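Long-range contacts in receptor-type adenylate cyclase gresag 4.1 (Trypanosoma brucei, PDB 1FX2), which catalyses magnesium-dependent conversion of ATP to cyclic AMP and diphosphate in its class III cyclase domain, and could act as a receptor for an unknown ligand: residues G137-L142 with G158-M163; L177-A182 with D209-Y214. One frame throughout, in Å; residues are numbered along the deposited sequence. Where two conformers were deposited one is given.

Contact 1: G137-L142 with G158-M163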
ATOM      1  N   GLY A 137     -10.779   7.579   7.366  1.00  5.74           N
ATOM      2  CA  GLY A 137      -9.327   7.421   7.052  1.00  6.31           C
ATOM      3  C   GLY A 137      -8.596   7.198   8.381  1.00  7.77           C
ATOM      4  O   GLY A 137      -8.918   7.859   9.402  1.00  8.33           O
ATOM      5  N   ILE A 138      -7.548   6.380   8.316  1.00  7.87           N
ATOM      6  CA  ILE A 138      -6.782   6.035   9.504  1.00  8.18           C
ATOM      7  C   ILE A 138      -5.292   6.114   9.197  1.00  7.72           C
ATOM      8  O   ILE A 138      -4.872   5.662   8.105  1.00  9.10           O
ATOM      9  CB  ILE A 138      -7.044   4.561   9.965  1.00  8.23           C
ATOM     10  CG1 ILE A 138      -8.544   4.347  10.223  1.00  9.26           C
ATOM     11  CG2 ILE A 138      -6.251   4.275  11.290  1.00 11.00           C
ATOM     12  CD1 ILE A 138      -8.857   2.893  10.517  1.00  9.43           C
ATOM     13  N   HIS A 139      -4.546   6.830  10.057  1.00  8.88           N
ATOM     14  CA  HIS A 139      -3.073   6.849   9.833  1.00  7.61           C
ATOM     15  C   HIS A 139      -2.466   6.813  11.224  1.00  8.44           C
ATOM     16  O   HIS A 139      -3.055   7.235  12.212  1.00  9.30           O
ATOM     17  CB  HIS A 139      -2.681   8.169   9.103  1.00  8.65           C
ATOM     18  CG  HIS A 139      -1.210   8.389   8.996  1.00  8.53           C
ATOM     19  ND1 HIS A 139      -0.324   7.475   8.435  1.00  8.92           N
ATOM     20  CD2 HIS A 139      -0.479   9.445   9.435  1.00 11.69           C
ATOM     21  CE1 HIS A 139       0.897   7.981   8.536  1.00 10.48           C
ATOM     22  NE2 HIS A 139       0.839   9.163   9.120  1.00  9.91           N
ATOM     23  N   THR A 140      -1.206   6.364  11.296  1.00  8.22           N
ATOM     24  CA  THR A 140      -0.484   6.258  12.589  1.00  8.64           C
ATOM     25  C   THR A 140       0.847   6.935  12.419  1.00  8.84           C
ATOM     26  O   THR A 140       1.511   6.705  11.408  1.00 11.24           O
ATOM     27  CB  THR A 140      -0.207   4.807  12.938  1.00  9.57           C
ATOM     28  OG1 THR A 140      -1.472   4.138  13.095  1.00 10.03           O
ATOM     29  CG2 THR A 140       0.609   4.748  14.259  1.00  9.93           C
ATOM     30  N   GLY A 141       1.181   7.808  13.359  1.00  9.11           N
ATOM     31  CA  GLY A 141       2.515   8.471  13.276  1.00 10.66           C
ATOM     32  C   GLY A 141       2.762   9.330  14.497  1.00 11.50           C
ATOM     33  O   GLY A 141       1.906   9.561  15.300  1.00 10.97           O
ATOM     34  N   LEU A 142       4.014   9.836  14.578  1.00 11.41           N
ATOM     35  CA  LEU A 142       4.369  10.728  15.659  1.00 10.31           C
ATOM     36  C   LEU A 142       3.656  12.065  15.481  1.00 10.28           C
ATOM     37  O   LEU A 142       3.532  12.540  14.364  1.00 13.34           O
ATOM     38  CB  LEU A 142       5.899  10.911  15.694  1.00 11.27           C
ATOM     39  CG  LEU A 142       6.636   9.645  16.088  1.00 14.75           C
ATOM     40  CD1 LEU A 142       8.109   9.819  15.811  1.00 22.15           C
ATOM     41  CD2 LEU A 142       6.425   9.184  17.490  1.00 11.45           C
ATOM     42  N   GLY A 158       0.465  18.699  13.005  1.00 19.02           N
ATOM     43  CA  GLY A 158       1.534  18.262  12.172  1.00 20.88           C
ATOM     44  C   GLY A 158       1.195  17.371  11.005  1.00 16.94           C
ATOM     45  O   GLY A 158       0.065  17.285  10.573  1.00 17.41           O
ATOM     46  N   ARG A 159       2.231  16.742  10.507  1.00 14.80           N
ATOM     47  CA  ARG A 159       2.115  15.880   9.380  1.00 15.44           C
ATOM     48  C   ARG A 159       1.196  14.701   9.605  1.00 12.64           C
ATOM     49  O   ARG A 159       0.515  14.294   8.679  1.00 14.40           O
ATOM     50  CB  ARG A 159       3.491  15.339   8.942  1.00 21.95           C
ATOM     51  CG  ARG A 159       4.372  16.470   8.317  1.00 37.46           C
ATOM     52  CD  ARG A 159       5.777  15.995   7.819  1.00 49.70           C
ATOM     53  NE  ARG A 159       5.703  15.130   6.622  1.00 56.98           N
ATOM     54  CZ  ARG A 159       6.643  15.028   5.671  1.00 58.05           C
ATOM     55  NH1 ARG A 159       7.767  15.739   5.751  1.00 58.09           N
ATOM     56  NH2 ARG A 159       6.466  14.204   4.636  1.00 55.80           N
ATOM     57  N   THR A 160       1.159  14.156  10.811  1.00 14.67           N
ATOM     58  CA  THR A 160       0.338  12.956  11.104  1.00 12.88           C
ATOM     59  C   THR A 160      -1.162  13.249  10.977  1.00 10.60           C
ATOM     60  O   THR A 160      -1.842  12.556  10.182  1.00 12.69           O
ATOM     61  CB  THR A 160       0.762  12.310  12.435  1.00 12.71           C
ATOM     62  OG1 THR A 160       2.118  11.855  12.268  1.00 14.26           O
ATOM     63  CG2 THR A 160      -0.096  11.113  12.805  1.00 14.39           C
ATOM     64  N   PRO A 161      -1.683  14.285  11.630  1.00  9.92           N
ATOM     65  CA  PRO A 161      -3.119  14.509  11.416  1.00 11.31           C
ATOM     66  C   PRO A 161      -3.398  14.973   9.985  1.00 12.44           C
ATOM     67  O   PRO A 161      -4.450  14.635   9.412  1.00 11.02           O
ATOM     68  CB  PRO A 161      -3.503  15.581  12.459  1.00 14.09           C
ATOM     69  CG  PRO A 161      -2.203  16.051  13.045  1.00 18.77           C
ATOM     70  CD  PRO A 161      -1.138  15.064  12.767  1.00 14.72           C
ATOM     71  N   ASN A 162      -2.467  15.684   9.360  1.00 12.72           N
ATOM     72  CA  ASN A 162      -2.667  16.128   7.985  1.00 14.59           C
ATOM     73  C   ASN A 162      -2.825  14.911   7.107  1.00 12.05           C
ATOM     74  O   ASN A 162      -3.778  14.848   6.289  1.00 11.93           O
ATOM     75  CB  ASN A 162      -1.471  16.945   7.466  1.00 15.40           C
ATOM     76  CG  ASN A 162      -1.688  17.482   6.038  1.00 18.31           C
ATOM     77  OD1 ASN A 162      -2.570  18.299   5.847  1.00 23.66           O
ATOM     78  ND2 ASN A 162      -0.917  17.006   5.069  1.00 20.67           N
ATOM     79  N   MET A 163      -1.952  13.902   7.268  1.00 11.63           N
ATOM     80  CA  MET A 163      -2.076  12.722   6.389  1.00 11.71           C
ATOM     81  C   MET A 163      -3.339  11.940   6.685  1.00 10.55           C
ATOM     82  O   MET A 163      -3.933  11.414   5.743  1.00  9.96           O
ATOM     83  CB  MET A 163      -0.802  11.707   6.297  1.00 17.74           C
ATOM     84  CG  MET A 163      -0.595  10.672   4.747  1.00  9.59           C
ATOM     85  SD  MET A 163       0.872   9.860   5.506  1.00 36.89           S
ATOM     86  CE  MET A 163       1.038   7.980   5.148  1.00 33.69           C
TER
HETATM   87  O   HOH W   1       3.043  10.900   9.791  1.00 18.18           O
HETATM   88  O   HOH W   2       2.355  15.132  13.328  1.00 17.07           O
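His139 lies with one ring face against Met163. The sulfur Met163 SD sits 3.8 Å from the centroid of the His139 ring, a sulfur-aromatic contact over the face, set toward the rim. Met163 CB makes a CH-pi contact over the ring as well. Thr160 takes the ring edge, with Thr160 O 3.5 Å from His139 CD2. His139 CG is anti to the backbone N (chi1 172°), which swings the imidazole toward the helix. Its ND1 is hydrogen-bonded to Thr179 OG1. Residues 159-163 run nearly antiparallel to residues 137-141 (162°). They open helix 159-169, which packs on strand 134-141 of the central sheet of the class III cyclase catalytic domain. The packing stays tight at Gly141, where no side chain separates the strand from Thr160. Thr160 OG1 lies 3.4 Å from Gly141 C, and Thr160 CG2 lies 3.6 Å from Gly141 N. Thr160 OG1 also donates to Leu142 O at 2.6 Å, from above the carbonyl plane. Water 1 links His139 NE2 to Thr160 OG1. The open end is at the exposed Leu142 and the start of the helix. There water 2 accepts from Thr160 N and donates to Leu142 O.

Contact 2: L177-A182 with D209-Y214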
ATOM      1  N   LEU A 177     -10.159   3.629   4.666  1.00  7.43           N
ATOM      2  CA  LEU A 177      -8.783   3.543   4.166  1.00  6.75           C
ATOM      3  C   LEU A 177      -7.802   3.701   5.298  1.00  6.72           C
ATOM      4  O   LEU A 177      -8.021   4.497   6.241  1.00  7.92           O
ATOM      5  CB  LEU A 177      -8.521   4.717   3.204  1.00  6.39           C
ATOM      6  CG  LEU A 177      -9.419   4.660   1.939  1.00  9.03           C
ATOM      7  CD1 LEU A 177      -9.043   5.892   1.012  1.00 10.04           C
ATOM      8  CD2 LEU A 177      -9.324   3.349   1.146  1.00 10.50           C
ATOM      9  N   MET A 178      -6.731   2.932   5.226  0.50  8.30           N
ATOM     10  CA  MET A 178      -5.646   3.019   6.195  0.50  8.82           C
ATOM     11  C   MET A 178      -4.361   3.244   5.405  0.50  8.71           C
ATOM     12  O   MET A 178      -4.148   2.609   4.346  0.50  8.91           O
ATOM     13  CB  MET A 178      -5.488   1.693   6.978  0.50 15.78           C
ATOM     14  CG  MET A 178      -6.715   1.106   7.751  0.50 19.42           C
ATOM     15  SD  MET A 178      -6.364  -0.658   8.238  0.50 18.71           S
ATOM     16  CE  MET A 178      -4.879  -0.428   8.344  0.50  4.82           C
ATOM     17  N   THR A 179      -3.472   4.073   5.915  1.00  8.41           N
ATOM     18  CA  THR A 179      -2.174   4.180   5.232  1.00  7.82           C
ATOM     19  C   THR A 179      -1.370   2.924   5.539  1.00  9.11           C
ATOM     20  O   THR A 179      -1.644   2.187   6.499  1.00  8.89           O
ATOM     21  CB  THR A 179      -1.361   5.392   5.798  1.00  7.33           C
ATOM     22  OG1 THR A 179      -1.239   5.171   7.233  1.00  8.24           O
ATOM     23  CG2 THR A 179      -2.152   6.708   5.555  1.00  8.53           C
ATOM     24  N   HIS A 180      -0.325   2.714   4.775  1.00 10.68           N
ATOM     25  CA  HIS A 180       0.546   1.598   5.108  1.00  9.08           C
ATOM     26  C   HIS A 180       1.132   1.768   6.485  1.00  8.90           C
ATOM     27  O   HIS A 180       1.367   0.784   7.154  1.00 10.11           O
ATOM     28  CB  HIS A 180       1.659   1.502   4.037  1.00 12.06           C
ATOM     29  CG  HIS A 180       2.562   0.318   4.230  1.00 13.01           C
ATOM     30  ND1 HIS A 180       3.806   0.374   4.812  1.00 18.53           N
ATOM     31  CD2 HIS A 180       2.327  -0.982   3.935  1.00 14.37           C
ATOM     32  CE1 HIS A 180       4.304  -0.859   4.867  1.00 14.02           C
ATOM     33  NE2 HIS A 180       3.425  -1.686   4.336  1.00 12.91           N
ATOM     34  N   ALA A 181       1.431   2.984   6.928  1.00  7.98           N
ATOM     35  CA  ALA A 181       1.941   3.191   8.250  1.00  8.92           C
ATOM     36  C   ALA A 181       1.074   2.654   9.315  1.00  9.69           C
ATOM     37  O   ALA A 181       1.495   1.957  10.222  1.00 14.26           O
ATOM     38  CB  ALA A 181       2.270   4.692   8.489  1.00 10.82           C
ATOM     39  N   ALA A 182      -0.271   2.898   9.157  1.00  8.79           N
ATOM     40  CA  ALA A 182      -1.162   2.352  10.150  1.00  9.31           C
ATOM     41  C   ALA A 182      -1.197   0.824  10.054  1.00  9.51           C
ATOM     42  O   ALA A 182      -1.256   0.142  11.080  1.00 11.18           O
ATOM     43  CB  ALA A 182      -2.585   2.910   9.913  1.00  8.88           C
ATOM     44  N   ASP A 209       5.145  12.930  -0.901  1.00 22.81           N
ATOM     45  CA  ASP A 209       5.256  11.630  -1.552  1.00 21.29           C
ATOM     46  C   ASP A 209       3.921  10.859  -1.601  1.00 16.05           C
ATOM     47  O   ASP A 209       3.094  10.996  -0.690  1.00 21.16           O
ATOM     48  CB  ASP A 209       6.290  10.841  -0.777  1.00 24.14           C
ATOM     49  CG  ASP A 209       7.715  11.534  -0.787  1.00 23.47           C
ATOM     50  OD1 ASP A 209       8.152  11.907  -1.869  1.00 32.78           O
ATOM     51  OD2 ASP A 209       8.347  11.652   0.273  1.00 42.84           O
ATOM     52  N   PRO A 210       3.674  10.102  -2.654  1.00 13.48           N
ATOM     53  CA  PRO A 210       2.411   9.338  -2.749  1.00 10.58           C
ATOM     54  C   PRO A 210       2.333   8.366  -1.588  1.00 16.23           C
ATOM     55  O   PRO A 210       3.358   7.843  -1.113  1.00 17.23           O
ATOM     56  CB  PRO A 210       2.529   8.555  -4.046  1.00 17.23           C
ATOM     57  CG  PRO A 210       3.628   9.354  -4.827  1.00 18.95           C
ATOM     58  CD  PRO A 210       4.535   9.923  -3.843  1.00 14.91           C
ATOM     59  N   VAL A 211       1.084   8.130  -1.182  1.00 14.00           N
ATOM     60  CA  VAL A 211       0.814   7.316  -0.006  1.00 10.43           C
ATOM     61  C   VAL A 211       0.177   5.996  -0.422  1.00 12.09           C
ATOM     62  O   VAL A 211      -0.823   5.984  -1.114  1.00 14.82           O
ATOM     63  CB  VAL A 211      -0.158   8.084   0.937  1.00 17.15           C
ATOM     64  CG1 VAL A 211      -0.530   7.214   2.164  1.00 18.16           C
ATOM     65  CG2 VAL A 211       0.569   9.351   1.440  1.00 18.41           C
ATOM     66  N   LYS A 212       0.746   4.888   0.079  1.00 16.24           N
ATOM     67  CA  LYS A 212       0.228   3.551  -0.239  1.00 17.52           C
ATOM     68  C   LYS A 212      -0.999   3.354   0.698  1.00 15.03           C
ATOM     69  O   LYS A 212      -0.809   3.481   1.930  1.00 17.61           O
ATOM     70  CB  LYS A 212       1.304   2.507   0.059  1.00 30.27           C
ATOM     71  CG  LYS A 212       2.386   2.377  -1.025  1.00 38.26           C
ATOM     72  CD  LYS A 212       3.640   3.221  -0.734  1.00 41.23           C
ATOM     73  CE  LYS A 212       4.539   3.329  -1.982  1.00 24.27           C
ATOM     74  NZ  LYS A 212       5.778   4.105  -1.618  1.00 36.26           N
ATOM     75  N   MET A 213      -2.158   3.114   0.094  1.00 16.99           N
ATOM     76  CA  MET A 213      -3.436   2.980   0.776  1.00 18.23           C
ATOM     77  C   MET A 213      -3.912   1.565   0.832  1.00 14.36           C
ATOM     78  O   MET A 213      -3.698   0.782  -0.115  1.00 14.20           O
ATOM     79  CB  MET A 213      -4.533   3.751   0.048  1.00 20.97           C
ATOM     80  CG  MET A 213      -4.370   5.161  -0.010  1.00 30.73           C
ATOM     81  SD  MET A 213      -4.406   5.766   1.670  1.00 21.18           S
ATOM     82  CE  MET A 213      -4.067   7.476   1.156  1.00 21.04           C
ATOM     83  N   TYR A 214      -4.561   1.206   1.945  1.00  9.98           N
ATOM     84  CA  TYR A 214      -5.147  -0.077   2.110  1.00 11.16           C
ATOM     85  C   TYR A 214      -6.613   0.114   2.458  1.00 10.84           C
ATOM     86  O   TYR A 214      -6.936   0.892   3.354  1.00 14.21           O
ATOM     87  CB  TYR A 214      -4.424  -0.841   3.234  1.00 10.73           C
ATOM     88  CG  TYR A 214      -3.063  -1.302   2.811  1.00 11.65           C
ATOM     89  CD1 TYR A 214      -2.002  -0.399   2.762  1.00 13.16           C
ATOM     90  CD2 TYR A 214      -2.901  -2.567   2.269  1.00 12.31           C
ATOM     91  CE1 TYR A 214      -0.806  -0.756   2.139  1.00 14.07           C
ATOM     92  CE2 TYR A 214      -1.683  -2.932   1.673  1.00 12.06           C
ATOM     93  CZ  TYR A 214      -0.697  -1.988   1.623  1.00 12.45           C
ATOM     94  OH  TYR A 214       0.508  -2.382   1.019  1.00 16.93           O
TER
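Met178 and Tyr214 form an antiparallel hydrogen-bonded pair, joining strands 176-179 and 211-216 in the central sheet of the cyclase domain. Met178 N donates to Tyr214 O at 2.8 Å. Tyr214 N returns the bond to Met178 O at 2.8 Å. The Tyr214 carbonyl also receives a CA-H...O contact from Leu177. Thr179 and Met213 follow as a non-hydrogen-bonded pair. The ladder then runs into the helix start, where His180 N reaches Lys212 O at 3.0 Å and the N-H...O angle falls to 137°. Thr179 is the N-cap of helix 180-184. Its OG1 lies between the backbone N and the carbonyl carbon (chi1 57°) and accepts from Ala182 N. With His139 ND1 as its second partner, this one hydroxyl serves both the helix end and a neighbouring strand. Thr179 CG2 instead packs on Val211 CG1, at 3.8 Å. His180 NE2 and Lys212 NZ find partners on the second subunit. His180 NE2 is hydrogen-bonded to His87 NE2 of the second subunit, and Lys212 NZ to Asn217 O of the second subunit. The His180 and Tyr214 side chains lie side by side, their ring planes oblique at 46°. Tyr214 CE1 sits at the His180 ring edge, 3.6 Å from His180 CD2.

The two contacts follow one another along the chain, with centres about 10 Å apart, and share the central sheet. Strands 134-141 and 176-179 are neighbours, joined by Ile138 N to Leu177 O at 2.8 Å. The hydrogen bond between His139 ND1 of contact 1 and Thr179 OG1 of contact 2 spans 2.8 Å. Met163 bridges the same pair of contacts with its methyl: Met163 CE is 3.5 Å from Thr179 CG2 and 3.5 Å from Val211 CG1. Contact 1 lies away from the annotated sites. In contact 2, the Leu177 side chain is about 12 Å from that of Asp19, a predicted magnesium ligand. Only contact 2 is touched by the second subunit.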